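Local coordinates for protein proto-oncogene vav (Homo sapiens, PDB 6NEW) that probably activates Rho-family GTPases such as Rac as a guanine nucleotide exchange factor, through linked DH, PH and zinc-binding C1 domains, at residues 50-55 with 95-100; 213-218 with 381-386; 235-240 with 284-289; 315-320 with 328-333. All coordinates share one frame; numbering follows the deposited sequence.

Contact 1 (50-55 with 95-100)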
loop_
_atom_site.group_PDB
_atom_site.type_symbol
_atom_site.label_atom_id
_atom_site.label_comp_id
_atom_site.label_asym_id
_atom_site.label_seq_id
_atom_site.Cartn_x
_atom_site.Cartn_y
_atom_site.Cartn_z
ATOM N N GLN A 50 26.559 11.681 0.052
ATOM C CA GLN A 50 27.258 10.730 0.915
ATOM C C GLN A 50 26.381 9.547 1.328
ATOM O O GLN A 50 26.878 8.415 1.354
ATOM C CB GLN A 50 27.893 11.434 2.131
ATOM C CG GLN A 50 29.117 12.280 1.755
ATOM C CD GLN A 50 29.557 13.291 2.794
ATOM O OE1 GLN A 50 29.269 13.179 3.996
ATOM N NE2 GLN A 50 30.291 14.304 2.346
ATOM N N THR A 51 25.085 9.788 1.622
ATOM C CA THR A 51 24.165 8.705 1.995
ATOM C C THR A 51 23.881 7.806 0.793
ATOM O O THR A 51 23.790 6.598 0.971
ATOM C CB THR A 51 22.902 9.200 2.699
ATOM O OG1 THR A 51 22.194 10.098 1.845
ATOM C CG2 THR A 51 23.187 9.826 4.067
ATOM N N GLU A 52 23.803 8.383 -0.426
ATOM C CA GLU A 52 23.597 7.625 -1.659
ATOM C C GLU A 52 24.818 6.778 -1.991
ATOM O O GLU A 52 24.650 5.669 -2.502
ATOM C CB GLU A 52 23.230 8.533 -2.839
ATOM C CG GLU A 52 22.676 7.786 -4.051
ATOM C CD GLU A 52 21.415 6.960 -3.834
ATOM O OE1 GLU A 52 20.538 7.396 -3.052
ATOM O OE2 GLU A 52 21.291 5.887 -4.468
ATOM N N GLU A 53 26.044 7.295 -1.694
ATOM C CA GLU A 53 27.312 6.581 -1.894
ATOM C C GLU A 53 27.350 5.375 -0.958
ATOM O O GLU A 53 27.619 4.269 -1.414
ATOM C CB GLU A 53 28.520 7.492 -1.596
ATOM C CG GLU A 53 28.860 8.490 -2.693
ATOM C CD GLU A 53 29.840 9.576 -2.281
ATOM O OE1 GLU A 53 30.437 9.466 -1.183
ATOM O OE2 GLU A 53 29.997 10.550 -3.052
ATOM N N LYS A 54 27.061 5.593 0.342
ATOM C CA LYS A 54 27.038 4.556 1.372
ATOM C C LYS A 54 25.909 3.534 1.116
ATOM O O LYS A 54 26.092 2.337 1.377
ATOM C CB LYS A 54 26.923 5.194 2.772
ATOM C CG LYS A 54 26.863 4.219 3.958
ATOM C CD LYS A 54 28.178 3.485 4.212
ATOM C CE LYS A 54 27.959 2.113 4.796
ATOM N NZ LYS A 54 29.247 1.430 5.097
ATOM N N TYR A 55 24.760 4.007 0.580
ATOM C CA TYR A 55 23.626 3.151 0.275
ATOM C C TYR A 55 23.925 2.231 -0.899
ATOM O O TYR A 55 23.711 1.028 -0.777
ATOM C CB TYR A 55 22.316 3.946 0.069
ATOM C CG TYR A 55 21.163 3.042 -0.299
ATOM C CD1 TYR A 55 20.694 2.083 0.594
ATOM C CD2 TYR A 55 20.634 3.048 -1.585
ATOM C CE1 TYR A 55 19.708 1.171 0.225
ATOM C CE2 TYR A 55 19.626 2.161 -1.956
ATOM C CZ TYR A 55 19.169 1.221 -1.047
ATOM O OH TYR A 55 18.184 0.333 -1.395
ATOM N N HIS A 95 23.440 3.761 -11.492
ATOM C CA HIS A 95 23.179 4.775 -12.507
ATOM C C HIS A 95 22.665 6.074 -11.897
ATOM O O HIS A 95 23.041 7.152 -12.363
ATOM C CB HIS A 95 22.199 4.249 -13.571
ATOM C CG HIS A 95 22.586 2.938 -14.177
ATOM N ND1 HIS A 95 23.879 2.696 -14.612
ATOM C CD2 HIS A 95 21.828 1.843 -14.426
ATOM C CE1 HIS A 95 23.875 1.457 -15.077
ATOM N NE2 HIS A 95 22.665 0.901 -14.980
ATOM N N PHE A 96 21.809 5.964 -10.856
ATOM C CA PHE A 96 21.216 7.096 -10.140
ATOM C C PHE A 96 22.307 7.924 -9.487
ATOM O O PHE A 96 22.305 9.144 -9.636
ATOM C CB PHE A 96 20.175 6.619 -9.099
ATOM C CG PHE A 96 19.550 7.698 -8.241
ATOM C CD1 PHE A 96 18.780 8.709 -8.813
ATOM C CD2 PHE A 96 19.707 7.688 -6.859
ATOM C CE1 PHE A 96 18.203 9.703 -8.021
ATOM C CE2 PHE A 96 19.129 8.684 -6.068
ATOM C CZ PHE A 96 18.371 9.678 -6.652
ATOM N N LEU A 97 23.272 7.249 -8.829
ATOM C CA LEU A 97 24.415 7.867 -8.150
ATOM C C LEU A 97 25.285 8.661 -9.129
ATOM O O LEU A 97 25.685 9.776 -8.797
ATOM C CB LEU A 97 25.243 6.799 -7.396
ATOM C CG LEU A 97 26.520 7.219 -6.641
ATOM C CD1 LEU A 97 26.239 8.271 -5.597
ATOM C CD2 LEU A 97 27.128 6.038 -5.932
ATOM N N LYS A 98 25.516 8.112 -10.348
ATOM C CA LYS A 98 26.319 8.729 -11.404
ATOM C C LYS A 98 25.671 10.001 -11.941
ATOM O O LYS A 98 26.344 11.032 -12.019
ATOM C CB LYS A 98 26.604 7.735 -12.545
ATOM N N GLU A 99 24.367 9.939 -12.280
ATOM C CA GLU A 99 23.593 11.069 -12.810
ATOM C C GLU A 99 23.373 12.151 -11.761
ATOM O O GLU A 99 23.178 13.315 -12.122
ATOM C CB GLU A 99 22.250 10.603 -13.390
ATOM C CG GLU A 99 22.392 9.810 -14.677
ATOM C CD GLU A 99 21.100 9.612 -15.444
ATOM O OE1 GLU A 99 20.543 10.618 -15.942
ATOM O OE2 GLU A 99 20.667 8.446 -15.582
ATOM N N MET A 100 23.403 11.767 -10.462
ATOM C CA MET A 100 23.268 12.684 -9.329
ATOM C C MET A 100 24.592 13.428 -9.159
ATOM O O MET A 100 24.573 14.651 -9.031
ATOM C CB MET A 100 22.895 11.932 -8.036
ATOM C CG MET A 100 22.751 12.840 -6.821
ATOM S SD MET A 100 22.702 11.988 -5.227
ATOM C CE MET A 100 24.240 11.202 -5.256
#

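Contact 2 (213-218 with 381-386)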
loop_
_atom_site.group_PDB
_atom_site.type_symbol
_atom_site.label_atom_id
_atom_site.label_comp_id
_atom_site.label_asym_id
_atom_site.label_seq_id
_atom_site.Cartn_x
_atom_site.Cartn_y
_atom_site.Cartn_z
ATOM N N ALA A 213 7.034 7.356 -1.889
ATOM C CA ALA A 213 6.947 6.889 -0.507
ATOM C C ALA A 213 5.534 6.332 -0.224
ATOM O O ALA A 213 5.421 5.259 0.365
ATOM C CB ALA A 213 7.277 8.032 0.451
ATOM N N GLN A 214 4.469 7.039 -0.693
ATOM C CA GLN A 214 3.073 6.642 -0.534
ATOM C C GLN A 214 2.769 5.343 -1.272
ATOM O O GLN A 214 2.120 4.485 -0.680
ATOM C CB GLN A 214 2.118 7.750 -0.991
ATOM C CG GLN A 214 2.061 8.938 -0.057
ATOM C CD GLN A 214 1.144 10.015 -0.585
ATOM O OE1 GLN A 214 -0.045 9.777 -0.854
ATOM N NE2 GLN A 214 1.666 11.234 -0.717
ATOM N N CYS A 215 3.253 5.185 -2.542
ATOM C CA CYS A 215 3.078 3.973 -3.367
ATOM C C CYS A 215 3.581 2.737 -2.654
ATOM O O CYS A 215 2.855 1.750 -2.579
ATOM C CB CYS A 215 3.758 4.120 -4.719
ATOM S SG CYS A 215 2.927 5.255 -5.845
ATOM N N VAL A 216 4.825 2.811 -2.133
ATOM C CA VAL A 216 5.535 1.768 -1.386
ATOM C C VAL A 216 4.741 1.358 -0.144
ATOM O O VAL A 216 4.560 0.167 0.106
ATOM C CB VAL A 216 6.991 2.227 -1.066
ATOM C CG1 VAL A 216 7.667 1.331 -0.036
ATOM C CG2 VAL A 216 7.820 2.289 -2.342
ATOM N N ASN A 217 4.216 2.342 0.582
ATOM C CA ASN A 217 3.404 2.103 1.773
ATOM C C ASN A 217 2.051 1.468 1.431
ATOM O O ASN A 217 1.608 0.569 2.156
ATOM C CB ASN A 217 3.241 3.390 2.569
ATOM C CG ASN A 217 4.518 3.817 3.241
ATOM O OD1 ASN A 217 5.170 3.031 3.937
ATOM N ND2 ASN A 217 4.896 5.075 3.074
ATOM N N GLU A 218 1.427 1.898 0.298
ATOM C CA GLU A 218 0.141 1.370 -0.152
ATOM C C GLU A 218 0.267 -0.046 -0.668
ATOM O O GLU A 218 -0.665 -0.832 -0.507
ATOM C CB GLU A 218 -0.548 2.287 -1.171
ATOM C CG GLU A 218 -1.046 3.621 -0.623
ATOM C CD GLU A 218 -1.621 3.647 0.780
ATOM O OE1 GLU A 218 -2.583 2.894 1.046
ATOM O OE2 GLU A 218 -1.122 4.439 1.610
ATOM N N LEU A 381 0.757 9.283 -9.139
ATOM C CA LEU A 381 0.497 7.861 -9.320
ATOM C C LEU A 381 -0.702 7.360 -8.547
ATOM O O LEU A 381 -0.927 7.799 -7.422
ATOM C CB LEU A 381 1.720 7.055 -8.829
ATOM C CG LEU A 381 2.954 7.031 -9.700
ATOM C CD1 LEU A 381 4.145 6.516 -8.924
ATOM C CD2 LEU A 381 2.743 6.170 -10.904
ATOM N N LEU A 382 -1.397 6.354 -9.109
ATOM C CA LEU A 382 -2.447 5.639 -8.410
ATOM C C LEU A 382 -1.699 4.586 -7.583
ATOM O O LEU A 382 -0.897 3.837 -8.118
ATOM C CB LEU A 382 -3.488 5.059 -9.376
ATOM C CG LEU A 382 -4.616 6.038 -9.627
ATOM C CD1 LEU A 382 -5.154 5.923 -10.996
ATOM C CD2 LEU A 382 -5.712 5.866 -8.641
ATOM N N ARG A 383 -1.867 4.646 -6.263
ATOM C CA ARG A 383 -1.119 3.887 -5.260
ATOM C C ARG A 383 -1.651 2.522 -4.873
ATOM O O ARG A 383 -2.812 2.389 -4.500
ATOM C CB ARG A 383 -0.983 4.728 -3.989
ATOM C CG ARG A 383 -0.115 5.946 -4.162
ATOM C CD ARG A 383 -0.800 7.155 -3.603
ATOM N NE ARG A 383 -0.239 8.384 -4.153
ATOM C CZ ARG A 383 -0.810 9.574 -4.026
ATOM N NH1 ARG A 383 -1.949 9.706 -3.363
ATOM N NH2 ARG A 383 -0.241 10.647 -4.562
ATOM N N GLY A 384 -0.746 1.546 -4.863
ATOM C CA GLY A 384 -1.037 0.182 -4.464
ATOM C C GLY A 384 -1.125 -0.808 -5.598
ATOM O O GLY A 384 -0.745 -0.514 -6.734
ATOM N N THR A 385 -1.637 -1.993 -5.285
ATOM C CA THR A 385 -1.755 -3.104 -6.232
ATOM C C THR A 385 -3.206 -3.523 -6.420
ATOM O O THR A 385 -3.491 -4.335 -7.293
ATOM C CB THR A 385 -0.935 -4.309 -5.710
ATOM O OG1 THR A 385 -1.398 -4.674 -4.409
ATOM C CG2 THR A 385 0.573 -4.028 -5.649
ATOM N N PHE A 386 -4.118 -2.971 -5.609
ATOM C CA PHE A 386 -5.507 -3.386 -5.602
ATOM C C PHE A 386 -6.442 -2.201 -5.425
ATOM O O PHE A 386 -6.244 -1.449 -4.489
ATOM C CB PHE A 386 -5.631 -4.358 -4.417
ATOM C CG PHE A 386 -6.954 -5.010 -4.148
ATOM C CD1 PHE A 386 -7.474 -5.944 -5.030
ATOM C CD2 PHE A 386 -7.626 -4.783 -2.948
ATOM C CE1 PHE A 386 -8.688 -6.582 -4.757
ATOM C CE2 PHE A 386 -8.835 -5.423 -2.671
ATOM C CZ PHE A 386 -9.357 -6.322 -3.575
#

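Contact 3 (235-240 with 284-289)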
loop_
_atom_site.group_PDB
_atom_site.type_symbol
_atom_site.label_atom_id
_atom_site.label_comp_id
_atom_site.label_asym_id
_atom_site.label_seq_id
_atom_site.Cartn_x
_atom_site.Cartn_y
_atom_site.Cartn_z
ATOM N N SER A 235 -12.113 -19.880 4.479
ATOM C CA SER A 235 -13.100 -20.070 5.526
ATOM C C SER A 235 -14.551 -20.083 5.021
ATOM O O SER A 235 -15.389 -20.672 5.699
ATOM C CB SER A 235 -12.904 -19.045 6.639
ATOM O OG SER A 235 -13.356 -17.761 6.246
ATOM N N ILE A 236 -14.847 -19.477 3.843
ATOM C CA ILE A 236 -16.213 -19.424 3.312
ATOM C C ILE A 236 -16.507 -20.573 2.317
ATOM O O ILE A 236 -15.774 -20.805 1.369
ATOM C CB ILE A 236 -16.611 -18.021 2.744
ATOM C CG1 ILE A 236 -16.443 -16.922 3.816
ATOM C CG2 ILE A 236 -18.066 -18.008 2.195
ATOM C CD1 ILE A 236 -16.204 -15.556 3.245
ATOM N N GLU A 237 -17.645 -21.230 2.525
ATOM C CA GLU A 237 -18.163 -22.339 1.741
ATOM C C GLU A 237 -19.320 -21.913 0.857
ATOM O O GLU A 237 -20.147 -21.091 1.265
ATOM C CB GLU A 237 -18.676 -23.401 2.701
ATOM C CG GLU A 237 -17.659 -24.459 3.064
ATOM C CD GLU A 237 -18.325 -25.696 3.638
ATOM O OE1 GLU A 237 -19.574 -25.714 3.690
ATOM O OE2 GLU A 237 -17.607 -26.629 4.068
ATOM N N ASN A 238 -19.389 -22.515 -0.346
ATOM C CA ASN A 238 -20.404 -22.312 -1.388
ATOM C C ASN A 238 -20.388 -20.891 -1.958
ATOM O O ASN A 238 -21.385 -20.405 -2.522
ATOM C CB ASN A 238 -21.820 -22.755 -0.959
ATOM C CG ASN A 238 -22.067 -24.253 -1.007
ATOM O OD1 ASN A 238 -21.182 -25.076 -1.296
ATOM N ND2 ASN A 238 -23.296 -24.643 -0.710
ATOM N N LEU A 239 -19.215 -20.257 -1.860
ATOM C CA LEU A 239 -18.934 -18.956 -2.444
ATOM C C LEU A 239 -18.277 -19.323 -3.782
ATOM O O LEU A 239 -17.182 -19.884 -3.788
ATOM C CB LEU A 239 -17.978 -18.152 -1.533
ATOM C CG LEU A 239 -17.361 -16.872 -2.108
ATOM C CD1 LEU A 239 -18.433 -15.876 -2.599
ATOM C CD2 LEU A 239 -16.439 -16.234 -1.102
ATOM N N ASP A 240 -18.982 -19.092 -4.893
ATOM C CA ASP A 240 -18.513 -19.456 -6.237
ATOM C C ASP A 240 -17.569 -18.425 -6.916
ATOM O O ASP A 240 -17.253 -18.602 -8.085
ATOM C CB ASP A 240 -19.729 -19.756 -7.152
ATOM C CG ASP A 240 -20.556 -18.540 -7.579
ATOM O OD1 ASP A 240 -20.613 -17.550 -6.808
ATOM O OD2 ASP A 240 -21.194 -18.604 -8.656
ATOM N N GLY A 284 -19.995 -25.490 11.065
ATOM C CA GLY A 284 -18.877 -26.127 11.747
ATOM C C GLY A 284 -17.613 -25.293 11.729
ATOM O O GLY A 284 -17.530 -24.247 12.390
ATOM N N ASP A 285 -16.605 -25.785 10.980
ATOM C CA ASP A 285 -15.287 -25.145 10.830
ATOM C C ASP A 285 -15.337 -23.958 9.868
ATOM O O ASP A 285 -14.506 -23.042 9.966
ATOM C CB ASP A 285 -14.255 -26.156 10.297
ATOM N N SER A 286 -16.268 -24.036 8.892
ATOM C CA SER A 286 -16.509 -23.091 7.800
ATOM C C SER A 286 -17.816 -22.266 7.943
ATOM O O SER A 286 -18.737 -22.650 8.673
ATOM C CB SER A 286 -16.520 -23.841 6.470
ATOM O OG SER A 286 -17.577 -24.788 6.438
ATOM N N TYR A 287 -17.878 -21.129 7.218
ATOM C CA TYR A 287 -19.037 -20.243 7.143
ATOM C C TYR A 287 -19.718 -20.585 5.829
ATOM O O TYR A 287 -19.065 -20.578 4.792
ATOM C CB TYR A 287 -18.595 -18.766 7.143
ATOM C CG TYR A 287 -17.747 -18.345 8.327
ATOM C CD1 TYR A 287 -18.336 -17.894 9.505
ATOM C CD2 TYR A 287 -16.361 -18.286 8.231
ATOM C CE1 TYR A 287 -17.562 -17.483 10.591
ATOM C CE2 TYR A 287 -15.576 -17.860 9.305
ATOM C CZ TYR A 287 -16.182 -17.471 10.489
ATOM O OH TYR A 287 -15.424 -17.043 11.557
ATOM N N ASP A 288 -20.999 -20.950 5.868
ATOM C CA ASP A 288 -21.724 -21.299 4.654
ATOM C C ASP A 288 -22.531 -20.105 4.146
ATOM O O ASP A 288 -23.378 -19.589 4.861
ATOM C CB ASP A 288 -22.590 -22.556 4.841
ATOM C CG ASP A 288 -23.049 -23.148 3.516
ATOM O OD1 ASP A 288 -22.224 -23.819 2.845
ATOM O OD2 ASP A 288 -24.215 -22.912 3.130
ATOM N N LEU A 289 -22.233 -19.648 2.922
ATOM C CA LEU A 289 -22.892 -18.503 2.295
ATOM C C LEU A 289 -24.371 -18.768 2.028
ATOM O O LEU A 289 -24.712 -19.724 1.330
ATOM C CB LEU A 289 -22.139 -18.023 1.033
ATOM C CG LEU A 289 -22.724 -16.791 0.327
ATOM C CD1 LEU A 289 -22.461 -15.520 1.106
ATOM C CD2 LEU A 289 -22.212 -16.673 -1.088
#

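Contact 4 (315-320 with 328-333)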
loop_
_atom_site.group_PDB
_atom_site.type_symbol
_atom_site.label_atom_id
_atom_site.label_comp_id
_atom_site.label_asym_id
_atom_site.label_seq_id
_atom_site.Cartn_x
_atom_site.Cartn_y
_atom_site.Cartn_z
ATOM N N HIS A 315 -30.093 -3.441 19.102
ATOM C CA HIS A 315 -29.498 -2.392 18.299
ATOM C C HIS A 315 -29.550 -2.714 16.810
ATOM O O HIS A 315 -28.854 -3.613 16.331
ATOM C CB HIS A 315 -28.092 -2.098 18.802
ATOM C CG HIS A 315 -28.053 -1.921 20.281
ATOM N ND1 HIS A 315 -27.779 -2.985 21.125
ATOM C CD2 HIS A 315 -28.334 -0.829 21.024
ATOM C CE1 HIS A 315 -27.848 -2.494 22.349
ATOM N NE2 HIS A 315 -28.193 -1.203 22.339
ATOM N N MET A 316 -30.417 -1.983 16.093
ATOM C CA MET A 316 -30.648 -2.196 14.680
ATOM C C MET A 316 -30.513 -0.960 13.769
ATOM O O MET A 316 -30.631 0.180 14.197
ATOM C CB MET A 316 -32.038 -2.843 14.474
ATOM C CG MET A 316 -32.644 -2.502 13.123
ATOM S SD MET A 316 -34.312 -2.982 12.687
ATOM C CE MET A 316 -35.256 -2.271 14.060
ATOM N N PHE A 317 -30.278 -1.244 12.486
ATOM C CA PHE A 317 -30.327 -0.386 11.325
ATOM C C PHE A 317 -30.870 -1.258 10.215
ATOM O O PHE A 317 -30.826 -2.496 10.313
ATOM C CB PHE A 317 -29.010 0.300 10.975
ATOM C CG PHE A 317 -27.808 -0.520 10.587
ATOM C CD1 PHE A 317 -27.617 -0.928 9.266
ATOM C CD2 PHE A 317 -26.799 -0.780 11.511
ATOM C CE1 PHE A 317 -26.471 -1.644 8.895
ATOM C CE2 PHE A 317 -25.647 -1.477 11.136
ATOM C CZ PHE A 317 -25.501 -1.926 9.841
ATOM N N LEU A 318 -31.446 -0.611 9.196
ATOM C CA LEU A 318 -32.052 -1.243 8.028
ATOM C C LEU A 318 -31.120 -1.179 6.839
ATOM O O LEU A 318 -30.378 -0.217 6.677
ATOM C CB LEU A 318 -33.386 -0.545 7.673
ATOM C CG LEU A 318 -34.377 -0.288 8.828
ATOM C CD1 LEU A 318 -35.356 0.839 8.463
ATOM C CD2 LEU A 318 -35.130 -1.561 9.197
ATOM N N LEU A 319 -31.164 -2.219 6.017
ATOM C CA LEU A 319 -30.394 -2.364 4.792
ATOM C C LEU A 319 -31.448 -2.668 3.729
ATOM O O LEU A 319 -31.996 -3.768 3.684
ATOM C CB LEU A 319 -29.329 -3.479 4.942
ATOM C CG LEU A 319 -28.497 -3.823 3.679
ATOM C CD1 LEU A 319 -27.596 -2.668 3.270
ATOM C CD2 LEU A 319 -27.654 -5.045 3.906
ATOM N N ILE A 320 -31.827 -1.642 2.973
ATOM C CA ILE A 320 -32.948 -1.728 2.028
ATOM C C ILE A 320 -32.557 -1.612 0.572
ATOM O O ILE A 320 -31.804 -0.716 0.235
ATOM C CB ILE A 320 -34.016 -0.631 2.410
ATOM C CG1 ILE A 320 -34.582 -0.836 3.840
ATOM C CG2 ILE A 320 -35.172 -0.565 1.379
ATOM C CD1 ILE A 320 -35.099 0.454 4.456
ATOM N N TYR A 328 -33.674 -5.750 4.765
ATOM C CA TYR A 328 -33.143 -6.499 5.911
ATOM C C TYR A 328 -33.153 -5.618 7.161
ATOM O O TYR A 328 -33.125 -4.390 7.052
ATOM C CB TYR A 328 -31.693 -6.968 5.649
ATOM C CG TYR A 328 -31.508 -7.842 4.427
ATOM C CD1 TYR A 328 -31.657 -9.225 4.504
ATOM C CD2 TYR A 328 -31.145 -7.290 3.202
ATOM C CE1 TYR A 328 -31.491 -10.035 3.380
ATOM C CE2 TYR A 328 -30.954 -8.092 2.077
ATOM C CZ TYR A 328 -31.145 -9.462 2.168
ATOM O OH TYR A 328 -30.954 -10.253 1.063
ATOM N N GLU A 329 -33.164 -6.253 8.336
ATOM C CA GLU A 329 -33.065 -5.615 9.654
ATOM C C GLU A 329 -31.848 -6.269 10.277
ATOM O O GLU A 329 -31.784 -7.495 10.349
ATOM C CB GLU A 329 -34.293 -5.892 10.535
ATOM C CG GLU A 329 -35.609 -5.305 10.049
ATOM C CD GLU A 329 -36.685 -5.321 11.124
ATOM O OE1 GLU A 329 -36.704 -6.283 11.926
ATOM O OE2 GLU A 329 -37.511 -4.380 11.164
ATOM N N LEU A 330 -30.864 -5.464 10.652
ATOM C CA LEU A 330 -29.598 -5.966 11.138
ATOM C C LEU A 330 -29.475 -5.655 12.599
ATOM O O LEU A 330 -29.471 -4.480 12.985
ATOM C CB LEU A 330 -28.432 -5.353 10.301
ATOM C CG LEU A 330 -27.934 -6.090 9.027
ATOM C CD1 LEU A 330 -29.048 -6.500 8.119
ATOM C CD2 LEU A 330 -27.022 -5.213 8.228
ATOM N N PHE A 331 -29.385 -6.714 13.423
ATOM C CA PHE A 331 -29.300 -6.560 14.882
ATOM C C PHE A 331 -27.922 -6.918 15.406
ATOM O O PHE A 331 -27.409 -8.004 15.122
ATOM C CB PHE A 331 -30.375 -7.385 15.611
ATOM C CG PHE A 331 -31.800 -7.044 15.262
ATOM C CD1 PHE A 331 -32.431 -7.646 14.174
ATOM C CD2 PHE A 331 -32.539 -6.176 16.065
ATOM C CE1 PHE A 331 -33.756 -7.340 13.862
ATOM C CE2 PHE A 331 -33.865 -5.872 15.758
ATOM C CZ PHE A 331 -34.462 -6.442 14.652
ATOM N N PHE A 332 -27.347 -6.001 16.177
ATOM C CA PHE A 332 -26.037 -6.146 16.801
ATOM C C PHE A 332 -26.207 -6.271 18.327
ATOM O O PHE A 332 -27.206 -5.774 18.871
ATOM C CB PHE A 332 -25.103 -4.990 16.381
ATOM C CG PHE A 332 -24.950 -5.022 14.881
ATOM C CD1 PHE A 332 -24.076 -5.919 14.276
ATOM C CD2 PHE A 332 -25.778 -4.251 14.061
ATOM C CE1 PHE A 332 -24.011 -6.018 12.891
ATOM C CE2 PHE A 332 -25.729 -4.378 12.684
ATOM C CZ PHE A 332 -24.823 -5.235 12.103
ATOM N N LYS A 333 -25.277 -6.989 18.994
ATOM C CA LYS A 333 -25.356 -7.224 20.435
ATOM C C LYS A 333 -25.282 -5.931 21.237
ATOM O O LYS A 333 -26.074 -5.766 22.160
ATOM C CB LYS A 333 -24.336 -8.267 20.918
ATOM C CG LYS A 333 -24.867 -9.092 22.083
ATOM C CD LYS A 333 -23.838 -10.036 22.661
ATOM C CE LYS A 333 -24.517 -11.019 23.585
ATOM N NZ LYS A 333 -23.612 -11.485 24.668
#

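Contact 1 (50-55 with 95-100)
Glu52 and Leu97 mark where two nearly antiparallel helices come together, their CA atoms 6.5 Å apart; the short helical segments are inclined at 154° and their axes approach to 10.2 Å. Glu52 contributes most to the contact. Its chain leaves with CG anti to the backbone N (chi1 -166°) and then bends at chi2, which brings the carboxylate broadside to the rim of Phe96. The two planes are almost perpendicular: the acid meets the ring at its CH edge, Glu52 OE2 3.4 Å from Phe96 CD2, where the partly positive ring hydrogens would probably suit a negative group. The aliphatic part of Glu52 is packed separately: Met100 sets CE 3.7 Å from Glu52 CB, while Leu97 CD1 touches both Glu52 CG and Glu53 CG at 3.9 Å. No hydrogen bond crosses between the segments. The buried carboxylate is held from outside the two segments: OE1 by a salt bridge to Arg178 and a hydrogen bond with Tyr182, OE2 by a hydrogen bond with His93. Phe96 also meets Phe123 edge-to-face. Apolar side chains packed round a buried acid here join helices 37-71 and 86-105 in the all-helical DH (RhoGEF) domain.

Contact 2 (213-218 with 381-386)
Gln214 lays its amide oxygen over one face of the Arg383 guanidinium, with the amide and guanidinium planes 46° apart. OE1 of Gln214 sits 3.2 Å from NH1 of Arg383 but above the group, so no hydrogen bond forms there. Asp211, one turn before Gln214 on the helix, takes Arg383 NH2 in a salt bridge and Leu381 N in a hydrogen bond. Cys215 SG stands beside its backbone N (chi1 -72°), which points the sulfur at the loop, 3.5 Å from both Arg383 CG and Leu381 CD1. Glu218 crosses the root of the arginine, its CG 3.5 Å from Arg383 CB, while its bent chain carries the carboxylate off to Arg221. Replacing Arg383 by an alanine would probably leave Asp211 without this ion-pair mate and open a gap beside Cys215 and Gln214. Leu381 O bonds to His400, a zinc ligand, tying the loop to the metal site as well. Such packing, with the Asp211 ion pair beside it, is consistent with the C1 domain docking on DH helix 196-235.

Contact 3 (235-240 with 284-289)
Ser235, Glu237, Tyr287 and Leu289 are linked by three straight backbone hydrogen bonds of a short parallel pairing, Ile236 beside Tyr287 and Glu237 beside Asp288: Tyr287 N to Ser235 O at 3.0 Å, Glu237 N to Tyr287 O at 2.8 Å, and Leu289 N to Glu237 O at 3.0 Å. Tyr287 O also receives a CA-H contact from Ile236. On one face Glu237 stretches out until OE2 lies 3.0 Å from Ser286 OG, which sits between its own backbone N and carbonyl carbon (chi1 62°). Glu237 OE1 comes within 3.4 Å of Asp288 OD1, the two carboxylates turned nearly perpendicular. On the opposite face the Tyr287 ring offers its edge to Ser235: Ser235 CB lies in the ring plane and Ser235 OG is 3.6 Å from Tyr287 CD2. Leu239 CD1 touches Leu289 CD2 at 4.1 Å. Arg283 forms salt bridges with both acids, which should offset their mutual repulsion, and Ser235 OG is hydrogen-bonded to Phe232 O. Phe271 meets the Tyr287 ring edge-to-face. The chain passes from helix 196-235 straight into strand 236-237, at one margin of the PH sheet, parallel to strand 286-294; Ile236, Leu239 and Leu289 all reach Leu278 on strand 276-283.

Contact 4 (315-320 with 328-333)
Phe317 and Phe332, not direct partners across the strands, bring their rings together diagonally: the planes are only 20° from parallel, yet offset so that little of one ring lies over the other, with centroids 5.4 Å apart and Phe317 CE2 3.3 Å from Phe332 CE2. Phe317 reaches this place with CG lodged between its backbone N and carbonyl carbon (chi1 63°). Leu330, its direct partner, lays CB over one face of the Phe317 ring and sets CD2 3.7 Å from CE1. A leucine in place of Phe317 would probably deprive Phe332 of its flat neighbour and leave Leu330 CB without a ring face to rest on. The strands form the antiparallel hairpin 315-321/327-332 of the PH domain, and helix 335-352 covers this aromatic side: Trp341 stacks with Phe332, and Phe345 meets Phe317. On the reverse face Met316 lies over Phe331, its CB 4.1 Å from the ring centroid in a CH-pi contact. Met316 SD adds an oblique Met-aromatic contact with Phe331 and lies 3.6 Å from Glu329 CB. Along the strands, bonds such as Phe332 N to His315 O (2.8 Å) are short, whereas Phe317 N to Leu330 O is long and weak at 3.4 Å. At the open end of the hairpin, His315 ND1 makes a weak bond to Lys333 O, while NE2 is held by Asn310.

Contacts 1 and 4 are buried, contacts 2 and 3 only partly so. Contact 1 joins two helices inside the DH domain, its centre about 58 Å from that of contact 4, which pairs strands in the PH domain. Contacts 3 and 4 belong to the same sheet, centres about 22 Å apart: one is parallel and carries acids at the sheet margin, the other antiparallel and rich in aromatic rings, one face of it covered by a helix. Contact 2 links domains, holding the C1 loop against helix 196-235; this helix runs directly into the strand of contact 3. Backbone hydrogen bonds dominate contacts 3 and 4, whereas contacts 1 and 2 rest on side chains whose charges are met from outside the paired segments.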